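Local coordinates for protein ricin B lectin (Clostridium thermocellum, PDB 3VSF) that acts as an exo-beta-1,3-galactanase, probably hydrolysing glycosidic bonds with a family 43 catalytic domain joined to a galactose-binding, ricin-type beta-trefoil module, at residues 188-193 with 237-242; 243-248 with 331-336; 260-265 with 274-279; 303-308 with 324-329. All blocks are in the same frame, centred on the assembly; numbering follows the deposited sequence.

The four contacts sample the levels at which a beta-propeller, here the five-bladed family 43 domain, is assembled. Contact 1 sets the innermost strands of two successive blades side by side. Contact 3 builds the outer hairpin of the second of these blades, contact 4 pairs the middle strands of the next and last blade, and contact 2 ties the fourth blade to the fifth. Contacts 1 to 3 all reach the antiparallel sheet 237-279, their centres 11 to 15 Å apart. Along the sequence contact 1 comes first, and contact 2 spans both 3 and 4. Together they cover strand pairing within blades and packing between blades, the two kinds of joint from which the propeller is built.

Contact 1: residues 188-193 with 237-242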
# COMPACT_ATOMS: atom_id res chain seq x y z
N ASN A 188 -15.27 4.88 -1.91
CA ASN A 188 -14.32 5.59 -1.08
C ASN A 188 -14.65 7.08 -1.04
O ASN A 188 -15.31 7.59 -1.94
CB ASN A 188 -12.89 5.38 -1.58
CG ASN A 188 -11.87 5.40 -0.46
OD1 ASN A 188 -12.06 6.06 0.56
ND2 ASN A 188 -10.78 4.66 -0.64
N VAL A 189 -14.19 7.77 0.00
CA VAL A 189 -14.48 9.19 0.16
C VAL A 189 -13.22 10.05 0.10
O VAL A 189 -12.12 9.57 0.36
CB VAL A 189 -15.21 9.47 1.49
CG1 VAL A 189 -16.54 8.74 1.53
CG2 VAL A 189 -14.34 9.07 2.67
N PHE A 190 -13.40 11.32 -0.26
CA PHE A 190 -12.28 12.25 -0.36
C PHE A 190 -12.71 13.69 -0.07
O PHE A 190 -13.75 14.14 -0.55
CB PHE A 190 -11.65 12.17 -1.75
CG PHE A 190 -10.71 13.30 -2.05
CD1 PHE A 190 -11.11 14.35 -2.87
CD2 PHE A 190 -9.43 13.33 -1.53
CE1 PHE A 190 -10.25 15.40 -3.15
CE2 PHE A 190 -8.57 14.37 -1.80
CZ PHE A 190 -8.98 15.41 -2.62
N VAL A 191 -11.91 14.39 0.72
CA VAL A 191 -12.18 15.79 1.05
C VAL A 191 -11.13 16.68 0.40
O VAL A 191 -9.94 16.60 0.73
CB VAL A 191 -12.17 16.02 2.57
CG1 VAL A 191 -12.66 17.43 2.89
CG2 VAL A 191 -13.02 14.98 3.27
N ASP A 192 -11.57 17.54 -0.52
CA ASP A 192 -10.65 18.39 -1.26
C ASP A 192 -10.20 19.60 -0.44
O ASP A 192 -10.75 19.88 0.63
CB ASP A 192 -11.29 18.85 -2.58
CG ASP A 192 -10.27 19.40 -3.56
OD1 ASP A 192 -9.09 19.01 -3.49
OD2 ASP A 192 -10.66 20.24 -4.40
N THR A 193 -9.20 20.32 -0.95
CA THR A 193 -8.65 21.48 -0.26
C THR A 193 -9.69 22.58 -0.09
O THR A 193 -9.74 23.25 0.94
CB THR A 193 -7.44 22.06 -1.02
OG1 THR A 193 -7.85 22.50 -2.32
CG2 THR A 193 -6.34 21.02 -1.16
N PRO A 237 -11.10 1.70 -5.27
CA PRO A 237 -10.46 2.98 -5.57
C PRO A 237 -10.07 3.76 -4.31
O PRO A 237 -10.78 3.70 -3.31
CB PRO A 237 -11.54 3.73 -6.34
CG PRO A 237 -12.81 3.19 -5.81
CD PRO A 237 -12.55 1.73 -5.52
N CYS A 238 -8.95 4.47 -4.38
CA CYS A 238 -8.51 5.33 -3.30
C CYS A 238 -8.16 6.70 -3.86
O CYS A 238 -7.28 6.82 -4.72
CB CYS A 238 -7.30 4.73 -2.59
SG CYS A 238 -7.59 3.13 -1.81
N LEU A 239 -8.84 7.74 -3.39
CA LEU A 239 -8.62 9.08 -3.90
C LEU A 239 -7.84 9.95 -2.92
O LEU A 239 -8.26 10.13 -1.77
CB LEU A 239 -9.96 9.75 -4.24
CG LEU A 239 -9.87 11.11 -4.93
CD1 LEU A 239 -8.99 11.03 -6.17
CD2 LEU A 239 -11.26 11.62 -5.29
N ILE A 240 -6.71 10.47 -3.37
CA ILE A 240 -5.86 11.32 -2.53
C ILE A 240 -5.31 12.50 -3.32
O ILE A 240 -5.44 12.57 -4.54
CB ILE A 240 -4.68 10.53 -1.93
CG1 ILE A 240 -3.76 10.02 -3.03
CG2 ILE A 240 -5.19 9.38 -1.07
CD1 ILE A 240 -2.58 9.22 -2.51
N LYS A 241 -4.69 13.44 -2.61
CA LYS A 241 -4.10 14.62 -3.23
C LYS A 241 -2.80 14.98 -2.52
O LYS A 241 -2.67 14.79 -1.31
CB LYS A 241 -5.08 15.79 -3.17
CG LYS A 241 -4.61 17.05 -3.88
CD LYS A 241 -5.66 18.15 -3.79
CE LYS A 241 -5.25 19.38 -4.59
NZ LYS A 241 -6.30 20.44 -4.56
N ARG A 242 -1.83 15.51 -3.27
CA ARG A 242 -0.54 15.87 -2.69
C ARG A 242 -0.17 17.33 -2.94
O ARG A 242 -0.30 18.17 -2.05
CB ARG A 242 0.56 14.94 -3.21
CG ARG A 242 1.81 14.92 -2.34
CD ARG A 242 2.87 13.99 -2.91
NE ARG A 242 4.08 14.72 -3.29
CZ ARG A 242 5.11 14.93 -2.48
NH1 ARG A 242 5.08 14.46 -1.23
NH2 ARG A 242 6.17 15.60 -2.90
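Strand 188-191, which carries Asn188 and Phe190, runs almost parallel to strand 237-241, at 9° and with axes 6.5 Å apart at their closest, and the hydrogen bonds between the two segments all involve side chains. Asn188 ND2 gives a hydrogen bond of 2.8 Å to Pro237 O, straight to 159°, lying in the amide plane and meeting a carbonyl lone pair. At the other end of the amide, OD1 accepts the N-H of Val189 in a bent bond, which limits its rotation. Such spacing is characteristic of a beta-propeller, in which the innermost strands of neighbouring blades run in the same direction along the central axis, each bonded within its own sheet: Phe190 to Tyr198, Ile240 to Tyr247. With CG anti to the backbone N (chi1 166°), Phe190 lays its ring against Leu239, whose CG sits over one face, 4.2 Å from the centroid. The Leu239 methyl CD2 reaches Phe190 CB at 3.6 Å. Further along, the fully extended Lys241 brings its CB to the far end of the same ring and its NZ to a long salt bridge with Asp192 OD1 (3.3 Å); Tyr246 OH also bonds to this ammonium.

Contact 2: residues 243-248 with 331-336; sequences NGYYYL and ISDTTL
A tight turn linking the last two strands of the fifth propeller blade leans here, through Asp333 and Leu336, on Tyr245, just before the second strand of the fourth blade, and on Tyr247 within it. One hydrogen bond crosses the contact: Tyr247 OH donates to Asp333 O over 2.7 Å, arriving in the carbonyl plane on a lone pair, with a C=O...O angle of 123°. Tyr247 CG lies anti to its own carbonyl carbon (chi1 -56°), which sends the phenol across to the turn. The oxygen lies at the edge of the tyrosine ring, close to its plane, so that Tyr247 CE1 is also near it. On the same ring, Leu336 CD1 comes obliquely to within 3.7 Å of Tyr247 CE1, and its other methyl, CD2, touches Tyr247 CD1. In the turn itself Ile331 and Ser332 both face Thr335, a classic beta bulge, and Ser332 N bonds to Thr335 O at 3.0 Å. The Asp333 carbonyl in this turn faces the fourth blade. The phenol-to-carbonyl bond thus joins a side chain of one blade to the backbone of the next, with no backbone-to-backbone hydrogen bond between these two segments.

Tyr245 meets the aspartate differently. Asp333 CB stands over one face of its ring, 4.1 Å from the centroid and displaced toward the rim. The carboxylate is turned 30° from the plane of that ring, with Asp333 OD2 3.9 Å from Tyr245 CE2. Outside the two segments, Phe330 meets the Tyr247 ring edge-to-face, and Ile240 and Arg242 touch it from its own blade.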
# COMPACT_ATOMS: atom_id res chain seq x y z
N ASN A 243 0.29 17.62 -4.16
CA ASN A 243 0.71 18.98 -4.50
C ASN A 243 -0.02 19.51 -5.73
O ASN A 243 0.58 19.72 -6.78
CB ASN A 243 2.22 19.03 -4.74
CG ASN A 243 3.01 18.40 -3.62
OD1 ASN A 243 2.58 18.41 -2.46
ND2 ASN A 243 4.17 17.85 -3.94
N GLY A 244 -1.32 19.73 -5.59
CA GLY A 244 -2.14 20.14 -6.71
C GLY A 244 -2.31 18.97 -7.67
O GLY A 244 -2.79 19.14 -8.80
N TYR A 245 -1.91 17.79 -7.22
CA TYR A 245 -2.03 16.57 -8.01
C TYR A 245 -2.95 15.56 -7.33
O TYR A 245 -2.72 15.19 -6.17
CB TYR A 245 -0.66 15.95 -8.24
CG TYR A 245 0.12 16.56 -9.38
CD1 TYR A 245 -0.01 16.08 -10.68
CD2 TYR A 245 0.99 17.62 -9.17
CE1 TYR A 245 0.70 16.63 -11.73
CE2 TYR A 245 1.71 18.18 -10.21
CZ TYR A 245 1.56 17.69 -11.48
OH TYR A 245 2.27 18.24 -12.52
N TYR A 246 -3.98 15.13 -8.04
CA TYR A 246 -4.87 14.09 -7.53
C TYR A 246 -4.36 12.72 -7.96
O TYR A 246 -3.88 12.55 -9.08
CB TYR A 246 -6.30 14.31 -8.04
CG TYR A 246 -6.91 15.63 -7.64
CD1 TYR A 246 -6.96 16.70 -8.53
CD2 TYR A 246 -7.44 15.82 -6.37
CE1 TYR A 246 -7.51 17.91 -8.17
CE2 TYR A 246 -8.00 17.03 -6.00
CZ TYR A 246 -8.03 18.07 -6.90
OH TYR A 246 -8.59 19.28 -6.53
N TYR A 247 -4.47 11.75 -7.06
CA TYR A 247 -3.99 10.40 -7.35
C TYR A 247 -5.07 9.36 -7.06
O TYR A 247 -5.70 9.38 -6.00
CB TYR A 247 -2.73 10.09 -6.54
CG TYR A 247 -1.61 11.08 -6.76
CD1 TYR A 247 -0.68 10.88 -7.77
CD2 TYR A 247 -1.49 12.21 -5.97
CE1 TYR A 247 0.35 11.78 -7.98
CE2 TYR A 247 -0.47 13.12 -6.17
CZ TYR A 247 0.45 12.90 -7.18
OH TYR A 247 1.47 13.81 -7.38
N LEU A 248 -5.28 8.46 -8.01
CA LEU A 248 -6.31 7.43 -7.87
C LEU A 248 -5.72 6.03 -7.91
O LEU A 248 -5.43 5.49 -8.97
CB LEU A 248 -7.37 7.59 -8.97
CG LEU A 248 -8.57 6.64 -8.89
CD1 LEU A 248 -9.26 6.76 -7.54
CD2 LEU A 248 -9.55 6.93 -10.02
N ILE A 331 8.43 9.34 -5.75
CA ILE A 331 9.67 9.66 -6.45
C ILE A 331 9.53 11.01 -7.12
O ILE A 331 10.40 11.87 -7.01
CB ILE A 331 10.01 8.61 -7.52
CG1 ILE A 331 10.71 7.40 -6.89
CG2 ILE A 331 10.90 9.21 -8.59
CD1 ILE A 331 9.85 6.63 -5.92
N SER A 332 8.41 11.20 -7.82
CA SER A 332 8.11 12.45 -8.49
C SER A 332 6.61 12.70 -8.42
O SER A 332 5.85 11.85 -7.95
CB SER A 332 8.56 12.40 -9.95
OG SER A 332 8.25 13.60 -10.62
N ASP A 333 6.18 13.87 -8.88
CA ASP A 333 4.76 14.20 -8.91
C ASP A 333 4.00 13.22 -9.79
O ASP A 333 2.79 13.02 -9.62
CB ASP A 333 4.53 15.63 -9.40
CG ASP A 333 5.05 16.67 -8.43
OD1 ASP A 333 5.17 16.36 -7.23
OD2 ASP A 333 5.34 17.80 -8.87
N THR A 334 4.70 12.59 -10.72
CA THR A 334 4.08 11.66 -11.66
C THR A 334 4.54 10.23 -11.44
O THR A 334 4.02 9.30 -12.05
CB THR A 334 4.38 12.06 -13.12
OG1 THR A 334 5.79 11.98 -13.36
CG2 THR A 334 3.90 13.48 -13.40
N THR A 335 5.52 10.04 -10.56
CA THR A 335 6.07 8.71 -10.30
C THR A 335 5.87 8.29 -8.85
O THR A 335 6.41 8.91 -7.93
CB THR A 335 7.57 8.65 -10.65
OG1 THR A 335 7.76 9.04 -12.02
CG2 THR A 335 8.10 7.24 -10.46
N LEU A 336 5.11 7.22 -8.65
CA LEU A 336 4.83 6.71 -7.31
C LEU A 336 5.46 5.34 -7.09
O LEU A 336 5.68 4.58 -8.03
CB LEU A 336 3.32 6.65 -7.06
CG LEU A 336 2.61 7.95 -6.69
CD1 LEU A 336 2.76 9.00 -7.78
CD2 LEU A 336 1.14 7.68 -6.40

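Contact 3: residues 260-265 with 274-279; sequences QAKYAY and SQLYNL
Tyr263 and Tyr277 face each other as an antiparallel hydrogen-bonded pair, with N-to-O distances of 2.9 Å both from Tyr263 N to Tyr277 O and from Tyr277 N to Tyr263 O. Their side chains lie on one side of the hairpin, where Tyr277 CB covers a face of the Tyr263 ring, 3.8 Å from its centroid. The ring of Tyr277 continues toward Tyr265, and these two meet rim to rim with planes only 13° apart, so the three tyrosines form an aromatic cluster. At the loop end Ser274 grips Tyr265 twice: Ser274 OG accepts the Tyr265 N-H at 3.0 Å, nearly straight at 172°, and Ser274 N returns a bond to Tyr265 O. Ser274 CB rests over the face of the tyrosine ring; chi1 of 56° sets Tyr265 CG between the backbone N and the carbonyl carbon, which lets the ring lie against Ser274.

At the opposite end Ala261 O takes two donors, Leu279 N at 2.8 Å and the Gln260 amide NE2 at 2.9 Å. The second, within its own segment, fixes the bent glutamine side chain, and its amide stacks on the Asn278 amide almost parallel. Beyond this shell, Tyr263 OH bonds to Leu336 N in the fifth blade, and Lys262 and Ala264 pair with the strand 246-251. The Gln260 side chain lies about 10 Å from that of Asn440, a galactose-binding residue of the trefoil module. Side-chain groups thus supplement the backbone bonds at both ends, Ser274 OG across the hairpin and Gln260 NE2 by sharing Ala261 O, while the three tyrosines pack together beside them.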
# COMPACT_ATOMS: atom_id res chain seq x y z
N GLN A 260 -2.83 -7.00 -9.78
CA GLN A 260 -1.96 -5.85 -10.04
C GLN A 260 -2.67 -4.53 -9.75
O GLN A 260 -3.60 -4.15 -10.46
CB GLN A 260 -1.47 -5.87 -11.48
CG GLN A 260 -0.61 -4.67 -11.86
CD GLN A 260 0.74 -4.67 -11.16
OE1 GLN A 260 1.56 -5.57 -11.35
NE2 GLN A 260 0.96 -3.67 -10.32
N ALA A 261 -2.22 -3.84 -8.71
CA ALA A 261 -2.75 -2.52 -8.40
C ALA A 261 -2.17 -1.48 -9.34
O ALA A 261 -1.04 -1.62 -9.81
CB ALA A 261 -2.45 -2.15 -6.95
N LYS A 262 -2.93 -0.44 -9.63
CA LYS A 262 -2.48 0.62 -10.53
C LYS A 262 -2.84 2.00 -9.98
O LYS A 262 -3.60 2.11 -9.02
CB LYS A 262 -3.09 0.44 -11.92
CG LYS A 262 -2.75 -0.90 -12.57
CD LYS A 262 -3.34 -0.99 -13.97
CE LYS A 262 -3.00 -2.33 -14.62
NZ LYS A 262 -3.52 -2.41 -16.01
N TYR A 263 -2.27 3.04 -10.58
CA TYR A 263 -2.54 4.40 -10.15
C TYR A 263 -2.55 5.37 -11.33
O TYR A 263 -2.04 5.06 -12.40
CB TYR A 263 -1.52 4.86 -9.10
CG TYR A 263 -0.15 5.15 -9.66
CD1 TYR A 263 0.83 4.17 -9.72
CD2 TYR A 263 0.18 6.42 -10.12
CE1 TYR A 263 2.09 4.44 -10.22
CE2 TYR A 263 1.44 6.70 -10.63
CZ TYR A 263 2.39 5.70 -10.67
OH TYR A 263 3.64 5.97 -11.18
N ALA A 264 -3.14 6.54 -11.11
CA ALA A 264 -3.17 7.58 -12.12
C ALA A 264 -3.17 8.94 -11.45
O ALA A 264 -3.45 9.06 -10.26
CB ALA A 264 -4.39 7.43 -13.01
N TYR A 265 -2.85 9.98 -12.22
CA TYR A 265 -2.77 11.33 -11.66
C TYR A 265 -3.43 12.35 -12.58
O TYR A 265 -3.65 12.09 -13.77
CB TYR A 265 -1.31 11.71 -11.41
CG TYR A 265 -0.43 11.60 -12.63
CD1 TYR A 265 -0.18 12.69 -13.44
CD2 TYR A 265 0.16 10.38 -12.97
CE1 TYR A 265 0.62 12.59 -14.56
CE2 TYR A 265 0.96 10.27 -14.08
CZ TYR A 265 1.19 11.38 -14.87
OH TYR A 265 2.00 11.27 -15.99
N SER A 274 -4.36 10.76 -16.23
CA SER A 274 -3.37 10.04 -17.02
C SER A 274 -3.80 8.59 -17.24
O SER A 274 -4.89 8.19 -16.85
CB SER A 274 -2.01 10.06 -16.32
OG SER A 274 -2.05 9.35 -15.09
N GLN A 275 -2.92 7.82 -17.87
CA GLN A 275 -3.15 6.39 -18.05
C GLN A 275 -2.81 5.66 -16.76
O GLN A 275 -2.30 6.26 -15.81
CB GLN A 275 -2.30 5.86 -19.21
CG GLN A 275 -0.85 6.31 -19.18
CD GLN A 275 -0.04 5.78 -20.34
OE1 GLN A 275 0.27 4.59 -20.40
NE2 GLN A 275 0.29 6.66 -21.28
N LEU A 276 -3.09 4.36 -16.72
CA LEU A 276 -2.83 3.56 -15.53
C LEU A 276 -1.37 3.13 -15.46
O LEU A 276 -0.82 2.63 -16.44
CB LEU A 276 -3.75 2.34 -15.47
CG LEU A 276 -5.24 2.59 -15.21
CD1 LEU A 276 -5.44 3.40 -13.94
CD2 LEU A 276 -5.90 3.27 -16.40
N TYR A 277 -0.76 3.31 -14.30
CA TYR A 277 0.62 2.88 -14.08
C TYR A 277 0.67 1.84 -12.97
O TYR A 277 0.08 2.02 -11.90
CB TYR A 277 1.51 4.07 -13.72
CG TYR A 277 1.64 5.09 -14.83
CD1 TYR A 277 2.50 4.88 -15.90
CD2 TYR A 277 0.92 6.28 -14.80
CE1 TYR A 277 2.63 5.81 -16.91
CE2 TYR A 277 1.04 7.21 -15.81
CZ TYR A 277 1.90 6.98 -16.86
OH TYR A 277 2.02 7.91 -17.87
N ASN A 278 1.39 0.75 -13.22
CA ASN A 278 1.49 -0.34 -12.26
C ASN A 278 2.03 0.11 -10.90
O ASN A 278 2.93 0.94 -10.81
CB ASN A 278 2.35 -1.48 -12.82
CG ASN A 278 1.65 -2.24 -13.93
OD1 ASN A 278 0.66 -1.77 -14.48
ND2 ASN A 278 2.17 -3.41 -14.26
N LEU A 279 1.45 -0.45 -9.84
CA LEU A 279 1.86 -0.14 -8.47
C LEU A 279 2.03 -1.44 -7.69
O LEU A 279 1.13 -2.28 -7.68
CB LEU A 279 0.83 0.76 -7.80
CG LEU A 279 1.21 1.34 -6.43
CD1 LEU A 279 2.41 2.26 -6.57
CD2 LEU A 279 0.03 2.09 -5.83

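Contact 4: residues 303-308 with 324-329; sequences YLYMGD and VWLPLN
Met306 lays its extended side chain alongside Trp325, with CG over the five-membered ring, 4.1 Å from its centroid and 24° off the normal. The sulfur lies farther out and oblique to the ring, SD being 5.0 Å from that same centroid, a Met-aromatic contact. Leu304 comes to the same face of the indole over its six-membered part, Leu304 CD2 being 3.9 Å from Trp325 CE3; chi1 of 172° swings Leu304 CG away from its own N, toward the neighbouring strand, and its other methyl, CD1, approaches Leu326 O. Trp325 is also met by Phe48 edge-to-face and by Trp72, and both it and Met306 touch Met63 on the first strand of the first blade.

Tyr305 and Leu326 form a hydrogen-bonded pair, their side chains on the other face of the sheet. Tyr305 N bonds to Leu326 O at 2.7 Å and Leu326 N to Tyr305 O at 3.1 Å, while the tyrosine CD2 packs 4.1 Å from Leu326 CB. The phenol leads on to Ser287 OG, its hydrogen-bond partner. At one end Leu328 N reaches Tyr303 O at 2.7 Å; at the other, the bonds between Gly307 and Val324 are weak. Every touching residue is buried. Two central antiparallel strands crossing at 139°, with an aromatic and aliphatic layer pressed against the next sheet, are typical of a twisted propeller blade, here the last one packing on the first to close the ring.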
# COMPACT_ATOMS: atom_id res chain seq x y z
N TYR A 303 2.72 9.30 3.35
CA TYR A 303 1.44 8.71 3.01
C TYR A 303 1.39 7.22 3.32
O TYR A 303 2.23 6.45 2.84
CB TYR A 303 1.11 8.97 1.53
CG TYR A 303 0.82 10.42 1.22
CD1 TYR A 303 -0.47 10.85 0.97
CD2 TYR A 303 1.85 11.36 1.20
CE1 TYR A 303 -0.74 12.18 0.70
CE2 TYR A 303 1.59 12.69 0.93
CZ TYR A 303 0.30 13.10 0.68
OH TYR A 303 0.04 14.42 0.40
N LEU A 304 0.41 6.81 4.12
CA LEU A 304 0.27 5.42 4.52
C LEU A 304 -0.71 4.66 3.63
O LEU A 304 -1.81 5.14 3.34
CB LEU A 304 -0.18 5.33 5.98
CG LEU A 304 -0.57 3.93 6.48
CD1 LEU A 304 0.60 2.97 6.35
CD2 LEU A 304 -1.06 3.99 7.92
N TYR A 305 -0.31 3.47 3.20
CA TYR A 305 -1.16 2.61 2.39
C TYR A 305 -1.77 1.51 3.24
O TYR A 305 -1.08 0.85 4.01
CB TYR A 305 -0.36 1.99 1.24
CG TYR A 305 -0.99 0.76 0.65
CD1 TYR A 305 -1.84 0.84 -0.45
CD2 TYR A 305 -0.74 -0.50 1.18
CE1 TYR A 305 -2.42 -0.29 -0.99
CE2 TYR A 305 -1.32 -1.64 0.65
CZ TYR A 305 -2.16 -1.52 -0.44
OH TYR A 305 -2.73 -2.65 -0.97
N MET A 306 -3.08 1.32 3.10
CA MET A 306 -3.78 0.25 3.80
C MET A 306 -4.34 -0.76 2.82
O MET A 306 -4.88 -0.38 1.78
CB MET A 306 -4.91 0.82 4.65
CG MET A 306 -4.46 1.86 5.65
SD MET A 306 -5.84 2.52 6.60
CE MET A 306 -5.01 3.84 7.46
N GLY A 307 -4.21 -2.03 3.15
CA GLY A 307 -4.72 -3.09 2.29
C GLY A 307 -5.34 -4.22 3.08
O GLY A 307 -5.26 -4.25 4.31
N ASP A 308 -5.98 -5.14 2.37
CA ASP A 308 -6.58 -6.31 3.01
C ASP A 308 -6.10 -7.59 2.35
O ASP A 308 -6.20 -7.76 1.13
CB ASP A 308 -8.11 -6.23 2.95
CG ASP A 308 -8.68 -5.25 3.95
OD1 ASP A 308 -8.83 -5.64 5.13
OD2 ASP A 308 -9.00 -4.11 3.57
N VAL A 324 -2.30 -5.35 5.56
CA VAL A 324 -1.00 -5.03 4.99
C VAL A 324 -0.82 -3.52 4.88
O VAL A 324 -1.46 -2.87 4.05
CB VAL A 324 -0.82 -5.66 3.60
CG1 VAL A 324 0.44 -5.13 2.93
CG2 VAL A 324 -0.78 -7.18 3.70
N TRP A 325 0.03 -2.96 5.73
CA TRP A 325 0.31 -1.53 5.71
C TRP A 325 1.71 -1.24 5.17
O TRP A 325 2.69 -1.84 5.61
CB TRP A 325 0.15 -0.92 7.10
CG TRP A 325 -1.28 -0.85 7.56
CD1 TRP A 325 -2.36 -1.41 6.95
CD2 TRP A 325 -1.77 -0.19 8.73
NE1 TRP A 325 -3.50 -1.14 7.67
CE2 TRP A 325 -3.17 -0.39 8.77
CE3 TRP A 325 -1.17 0.55 9.75
CZ2 TRP A 325 -3.97 0.13 9.78
CZ3 TRP A 325 -1.96 1.06 10.76
CH2 TRP A 325 -3.35 0.84 10.77
N LEU A 326 1.78 -0.33 4.21
CA LEU A 326 3.05 0.03 3.59
C LEU A 326 3.09 1.53 3.33
O LEU A 326 2.05 2.18 3.22
CB LEU A 326 3.22 -0.72 2.26
CG LEU A 326 3.13 -2.24 2.31
CD1 LEU A 326 3.05 -2.82 0.91
CD2 LEU A 326 4.31 -2.83 3.07
N PRO A 327 4.30 2.10 3.25
CA PRO A 327 4.44 3.52 2.93
C PRO A 327 4.29 3.77 1.44
O PRO A 327 4.84 3.02 0.63
CB PRO A 327 5.88 3.83 3.37
CG PRO A 327 6.59 2.54 3.20
CD PRO A 327 5.60 1.46 3.55
N LEU A 328 3.55 4.81 1.08
CA LEU A 328 3.41 5.20 -0.32
C LEU A 328 4.39 6.33 -0.63
O LEU A 328 4.18 7.47 -0.21
CB LEU A 328 1.98 5.64 -0.62
CG LEU A 328 1.69 6.07 -2.06
CD1 LEU A 328 1.94 4.92 -3.03
CD2 LEU A 328 0.27 6.60 -2.20
N ASN A 329 5.44 6.01 -1.37
CA ASN A 329 6.50 6.98 -1.65
C ASN A 329 6.32 7.69 -2.99
O ASN A 329 5.88 7.09 -3.97
CB ASN A 329 7.87 6.30 -1.59
CG ASN A 329 8.15 5.70 -0.22
OD1 ASN A 329 7.78 6.26 0.81
ND2 ASN A 329 8.82 4.55 -0.21